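Local coordinates for protein copper chaperone CopZ (Staphylococcus aureus, PDB 6FF2) that sequesters Cu(+) inside the cell, carries it as a soluble chaperone and delivers it to the copper-exporting P-type ATPase CopA, at residues E9-G14 with G40-Q45; E21-N26 with K57-D62. One frame throughout, in Å; residues are numbered along the deposited sequence. Where two conformers were deposited one is given.

Contact 1: residues E9-G14 with G40-Q45. With CU1 (copper (I) ion), chain C; CU1 (copper (I) ion), chain G; CU1 (copper (I) ion), chain D.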
loop_
_atom_site.group_PDB
_atom_site.type_symbol
_atom_site.label_atom_id
_atom_site.label_comp_id
_atom_site.label_asym_id
_atom_site.label_seq_id
_atom_site.Cartn_x
_atom_site.Cartn_y
_atom_site.Cartn_z
ATOM N N GLU A 9 13.592 1.974 -4.505
ATOM C CA GLU A 9 13.223 3.044 -3.549
ATOM C C GLU A 9 11.739 3.312 -3.611
ATOM O O GLU A 9 11.129 3.309 -4.698
ATOM C CB GLU A 9 13.979 4.361 -3.873
ATOM C CG GLU A 9 15.440 4.216 -3.565
ATOM C CD GLU A 9 16.262 5.458 -3.853
ATOM O OE1 GLU A 9 15.756 6.469 -4.382
ATOM O OE2 GLU A 9 17.457 5.388 -3.545
ATOM N N GLY A 10 11.183 3.604 -2.432
ATOM C CA GLY A 10 9.764 4.015 -2.344
ATOM C C GLY A 10 8.854 2.949 -1.748
ATOM O O GLY A 10 7.687 3.223 -1.511
ATOM N N MET A 11 9.356 1.732 -1.514
ATOM C CA MET A 11 8.479 0.668 -0.994
ATOM C C MET A 11 8.410 0.856 0.509
ATOM O O MET A 11 9.404 0.691 1.203
ATOM C CB MET A 11 8.986 -0.733 -1.353
ATOM C CG MET A 11 9.142 -0.923 -2.844
ATOM S SD MET A 11 9.686 -2.605 -3.208
ATOM C CE MET A 11 11.251 -2.648 -2.354
ATOM N N SER A 12 7.229 1.206 1.033
ATOM C CA SER A 12 7.167 1.590 2.458
ATOM C C SER A 12 6.438 0.656 3.350
ATOM O O SER A 12 6.469 0.877 4.542
ATOM C CB SER A 12 6.517 2.971 2.605
ATOM O OG SER A 12 5.242 2.950 2.033
ATOM N N CYS A 13 5.719 -0.303 2.818
ATOM C CA CYS A 13 4.824 -1.148 3.620
ATOM C C CYS A 13 4.470 -2.421 2.889
ATOM O O CYS A 13 4.851 -2.627 1.742
ATOM C CB CYS A 13 3.485 -0.410 3.953
ATOM S SG CYS A 13 2.347 -0.236 2.557
ATOM N N GLY A 14 3.753 -3.310 3.577
ATOM C CA GLY A 14 3.280 -4.558 2.991
ATOM C C GLY A 14 2.441 -4.446 1.729
ATOM O O GLY A 14 2.500 -5.319 0.888
ATOM N N GLY A 40 15.110 -2.576 0.763
ATOM C CA GLY A 40 14.706 -2.235 -0.588
ATOM C C GLY A 40 15.156 -3.187 -1.676
ATOM O O GLY A 40 14.945 -2.913 -2.893
ATOM N N GLN A 41 15.751 -4.306 -1.292
ATOM C CA GLN A 41 16.207 -5.269 -2.290
ATOM C C GLN A 41 15.077 -6.153 -2.734
ATOM O O GLN A 41 14.365 -6.744 -1.895
ATOM C CB GLN A 41 17.360 -6.134 -1.765
ATOM C CG GLN A 41 18.671 -5.368 -1.622
ATOM C CD GLN A 41 19.830 -6.286 -1.539
ATOM O OE1 GLN A 41 19.703 -7.480 -1.188
ATOM N NE2 GLN A 41 20.934 -5.798 -1.932
ATOM N N VAL A 42 14.974 -6.330 -4.038
ATOM C CA VAL A 42 14.017 -7.255 -4.571
ATOM C C VAL A 42 14.703 -8.396 -5.347
ATOM O O VAL A 42 15.410 -8.103 -6.291
ATOM C CB VAL A 42 13.047 -6.514 -5.503
ATOM C CG1 VAL A 42 11.934 -7.468 -5.959
ATOM C CG2 VAL A 42 12.491 -5.262 -4.783
ATOM N N SER A 43 14.550 -9.612 -4.866
ATOM C CA SER A 43 15.177 -10.774 -5.473
ATOM C C SER A 43 14.206 -11.437 -6.410
ATOM O O SER A 43 13.146 -11.900 -5.995
ATOM C CB SER A 43 15.673 -11.751 -4.435
ATOM O OG SER A 43 16.211 -12.931 -5.068
ATOM N N VAL A 44 14.603 -11.605 -7.680
ATOM C CA VAL A 44 13.728 -12.196 -8.707
ATOM C C VAL A 44 14.437 -13.437 -9.238
ATOM O O VAL A 44 15.622 -13.382 -9.590
ATOM C CB VAL A 44 13.517 -11.193 -9.833
ATOM C CG1 VAL A 44 12.654 -11.789 -10.903
ATOM C CG2 VAL A 44 12.927 -9.886 -9.339
ATOM N N GLN A 45 13.729 -14.536 -9.222
ATOM C CA GLN A 45 14.159 -15.799 -9.851
ATOM C C GLN A 45 13.464 -15.877 -11.216
ATOM O O GLN A 45 12.223 -15.738 -11.315
ATOM C CB GLN A 45 13.765 -16.996 -9.009
ATOM C CG GLN A 45 14.370 -16.967 -7.613
ATOM C CD GLN A 45 15.828 -17.330 -7.599
ATOM O OE1 GLN A 45 16.337 -17.997 -8.511
ATOM N NE2 GLN A 45 16.496 -16.943 -6.564
HETATM CU CU CU1 C . 3.252 0.923 0.935
HETATM CU CU CU1 G . 1.405 2.115 2.432
HETATM CU CU CU1 D . 0.168 0.033 3.282
#
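M11 is the one residue of the metal-binding loop that packs on G40 and V42, and it does so with the last atoms of its chain; C13, two residues further on, binds three copper(I) ions instead. The evidence for so narrow a bridge is the small buried area of 110 Å² and the absence of any hydrogen bond between the segments. M11 CE lies 3.8 Å from V42 CG2, while M11 SD is slightly further from the same methyl at 4.2 Å. M11 CE also rests 3.7 Å from G40 O, a van der Waals approach to a carbonyl whose residue pairs through its backbone with V8. The thioether is extended through chi2 and then bends at chi3 (-61°), which turns its methyl toward the start of strand 41-46. V42 answers with the branch that stands beside its own backbone N; its other methyl, CG1, is anti to that N (chi1 -174°). V35 of the sheet, C16 and V20 of helix 14-25, and the loop residues L37 and Y65 also touch M11, whose side chain lies partly covered between sheet and helix. This is the loop of the heavy-metal-associated domain, a ferredoxin-like βαββαβ fold in which the methionine precedes the CxxC pair C13 and C16. At its far end C13 occupies the N-cap position of helix 14-25. C13 SG bonds to the copper ions of chains C and D at 2.2 and 2.3 Å and to that of chain G at a longer 2.5 Å. C16 and H15 share copper with it, as do C13 and C16 of the second subunit, so the cluster joins two chains. Beside it, S12 OG hydrogen-bonds to S12 OG of the second subunit.

Contact 2: residues E21-N26 with K57-D62. With MG (magnesium ion), chain E.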
loop_
_atom_site.group_PDB
_atom_site.type_symbol
_atom_site.label_atom_id
_atom_site.label_comp_id
_atom_site.label_asym_id
_atom_site.label_seq_id
_atom_site.Cartn_x
_atom_site.Cartn_y
_atom_site.Cartn_z
ATOM N N GLU A 21 5.659 -7.486 -5.949
ATOM C CA GLU A 21 5.747 -8.948 -6.233
ATOM C C GLU A 21 4.703 -9.365 -7.293
ATOM O O GLU A 21 5.011 -10.163 -8.174
ATOM C CB GLU A 21 5.634 -9.769 -4.941
ATOM C CG GLU A 21 6.827 -9.594 -4.037
ATOM C CD GLU A 21 6.799 -10.359 -2.749
ATOM O OE1 GLU A 21 5.830 -11.124 -2.499
ATOM O OE2 GLU A 21 7.745 -10.143 -1.964
ATOM N N SER A 22 3.477 -8.850 -7.229
ATOM C CA SER A 22 2.489 -9.200 -8.232
ATOM C C SER A 22 2.853 -8.751 -9.608
ATOM O O SER A 22 2.679 -9.492 -10.565
ATOM C CB SER A 22 1.111 -8.633 -7.909
ATOM O OG SER A 22 0.635 -9.403 -6.851
ATOM N N ALA A 23 3.354 -7.531 -9.733
ATOM C CA ALA A 23 3.722 -6.997 -11.054
ATOM C C ALA A 23 4.835 -7.836 -11.684
ATOM O O ALA A 23 4.795 -8.158 -12.850
ATOM C CB ALA A 23 4.183 -5.560 -10.911
ATOM N N LEU A 24 5.791 -8.218 -10.855
ATOM C CA LEU A 24 6.898 -9.049 -11.352
ATOM C C LEU A 24 6.450 -10.435 -11.734
ATOM O O LEU A 24 6.845 -10.929 -12.754
ATOM C CB LEU A 24 8.047 -9.071 -10.349
ATOM C CG LEU A 24 8.810 -7.725 -10.184
ATOM C CD1 LEU A 24 9.671 -7.692 -8.911
ATOM C CD2 LEU A 24 9.678 -7.474 -11.435
ATOM N N ASN A 25 5.648 -11.079 -10.878
ATOM C CA ASN A 25 5.136 -12.418 -11.190
ATOM C C ASN A 25 4.186 -12.494 -12.378
ATOM O O ASN A 25 3.970 -13.585 -12.936
ATOM C CB ASN A 25 4.517 -13.035 -9.940
ATOM C CG ASN A 25 5.551 -13.564 -8.997
ATOM O OD1 ASN A 25 6.362 -14.412 -9.379
ATOM N ND2 ASN A 25 5.505 -13.130 -7.747
ATOM N N ASN A 26 3.611 -11.386 -12.792
ATOM C CA ASN A 26 2.820 -11.329 -14.015
ATOM C C ASN A 26 3.616 -11.499 -15.275
ATOM O O ASN A 26 3.029 -11.747 -16.297
ATOM C CB ASN A 26 2.095 -9.978 -14.141
ATOM C CG ASN A 26 1.045 -10.002 -15.222
ATOM O OD1 ASN A 26 0.133 -10.849 -15.179
ATOM N ND2 ASN A 26 1.186 -9.130 -16.225
ATOM N N LYS A 57 12.458 -3.959 -14.353
ATOM C CA LYS A 57 12.564 -2.552 -13.964
ATOM C C LYS A 57 11.322 -1.809 -14.402
ATOM O O LYS A 57 10.811 -0.966 -13.639
ATOM C CB LYS A 57 13.827 -1.921 -14.547
ATOM C CG LYS A 57 15.091 -2.468 -13.915
ATOM C CD LYS A 57 16.347 -1.882 -14.535
ATOM C CE LYS A 57 17.535 -2.392 -13.785
ATOM N NZ LYS A 57 18.668 -1.464 -13.816
ATOM N N ASP A 58 10.874 -2.046 -15.638
ATOM C CA ASP A 58 9.685 -1.302 -16.096
ATOM C C ASP A 58 8.479 -1.637 -15.275
ATOM O O ASP A 58 7.655 -0.753 -14.990
ATOM C CB ASP A 58 9.396 -1.612 -17.563
ATOM C CG ASP A 58 10.287 -0.900 -18.499
ATOM O OD1 ASP A 58 11.108 -0.039 -18.084
ATOM O OD2 ASP A 58 10.182 -1.267 -19.712
ATOM N N ALA A 59 8.314 -2.916 -14.920
ATOM C CA ALA A 59 7.149 -3.337 -14.146
ATOM C C ALA A 59 7.139 -2.661 -12.784
ATOM O O ALA A 59 6.063 -2.289 -12.265
ATOM C CB ALA A 59 7.115 -4.847 -13.993
ATOM N N ILE A 60 8.299 -2.499 -12.198
ATOM C CA ILE A 60 8.420 -1.869 -10.904
ATOM C C ILE A 60 8.113 -0.366 -11.041
ATOM O O ILE A 60 7.350 0.188 -10.242
ATOM C CB ILE A 60 9.779 -2.115 -10.302
ATOM C CG1 ILE A 60 9.936 -3.593 -9.969
ATOM C CG2 ILE A 60 10.041 -1.241 -9.068
ATOM C CD1 ILE A 60 11.394 -3.918 -9.721
ATOM N N GLU A 61 8.710 0.279 -12.031
ATOM C CA GLU A 61 8.550 1.710 -12.202
ATOM C C GLU A 61 7.112 2.038 -12.594
ATOM O O GLU A 61 6.590 3.050 -12.135
ATOM C CB GLU A 61 9.620 2.266 -13.191
ATOM C CG GLU A 61 11.044 2.034 -12.628
ATOM C CD GLU A 61 12.158 2.994 -13.051
ATOM O OE1 GLU A 61 12.269 3.171 -14.283
ATOM O OE2 GLU A 61 12.980 3.417 -12.116
ATOM N N ASP A 62 6.441 1.174 -13.342
ATOM C CA ASP A 62 5.009 1.352 -13.629
ATOM C C ASP A 62 4.094 1.291 -12.403
ATOM O O ASP A 62 2.994 1.789 -12.458
ATOM C CB ASP A 62 4.531 0.352 -14.671
ATOM C CG ASP A 62 5.111 0.644 -16.079
ATOM O OD1 ASP A 62 5.746 1.698 -16.317
ATOM O OD2 ASP A 62 4.966 -0.229 -16.940
HETATM MG MG MG E . 3.870 -15.622 -12.879
HETATM O O HOH W 1 5.662 -15.901 -11.452
HETATM O O HOH W 2 4.232 -17.522 -13.228
HETATM O O HOH W 3 5.220 -15.469 -14.490
HETATM O O HOH W 4 2.779 -15.701 -11.163
#
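A23 and L24 meet A59 and I60 through aliphatic side chains, and the one flat group at the seam is the peptide carbonyl of A59, whose O lies 4.0 Å from A23 CB. A true planar side chain, the carboxamide of N25, stands apart from the second helix and offers it neither face: its ND2 is turned back to the backbone of its own helix and its OD1 to a magnesium-bound water. The two segments belong to the helices 14-25 and 53-62 that lie on one side of the sheet in the ferredoxin-like βαββαβ fold. The axes of the short segments are roughly antiparallel, with 143° between their N-to-C directions, and come within 9.0 Å of each other. Alanines occupy the point of closest backbone approach, where A23 CA and A59 CA are 5.9 Å apart. A23 CB and A59 CB touch at 4.3 Å; with only a methyl on each, the two backbones come close. The larger L24 and I60 meet beside that point, on the side of the sheet. They cross at a slant, with L24 CD2 4.2 Å from I60 CG1, and the same L24 methyl borders A59 CB. In each the first torsion places the gamma carbon anti to the carbonyl carbon (L24 CG at -69°, I60 CG1 at -67°), and from there L24 CD2 and I60 CG1 meet. Toward the sheet, I60 packs on L6, V8 and V67 and on Y65 of a loop, and L24 on A33. No hydrogen bond or charge pair crosses the seam, and 167 Å² is buried. Away from helix 53-62, N25 ND2 makes a weak bond to E21 O, the carbonyl that also accepts N25 N; N25 O binds magnesium at 2.0 Å, and a magnesium-bound water donates to N25 OD1 over 2.6 Å.

From the N terminus, strand 3-9 runs into the copper loop, and contact 1 closes when the chain, having passed through helix 14-25 and strand 30-36, returns at 40-45 with 25 residues between the two segments. Contact 2 begins inside that excursion, at 21-26, and closes only beyond strand 41-46, at 57-62, with 30 residues between. The two closures therefore cross rather than nest. Contact 1 joins the metal loop to strand 41-46; contact 2 joins helix 14-25 to helix 53-62. Their centres lie 11 Å apart, yet they meet directly: L24 CD1 of contact 2 packs 3.7 Å from V42 CG1 of contact 1, linking helix layer and sheet.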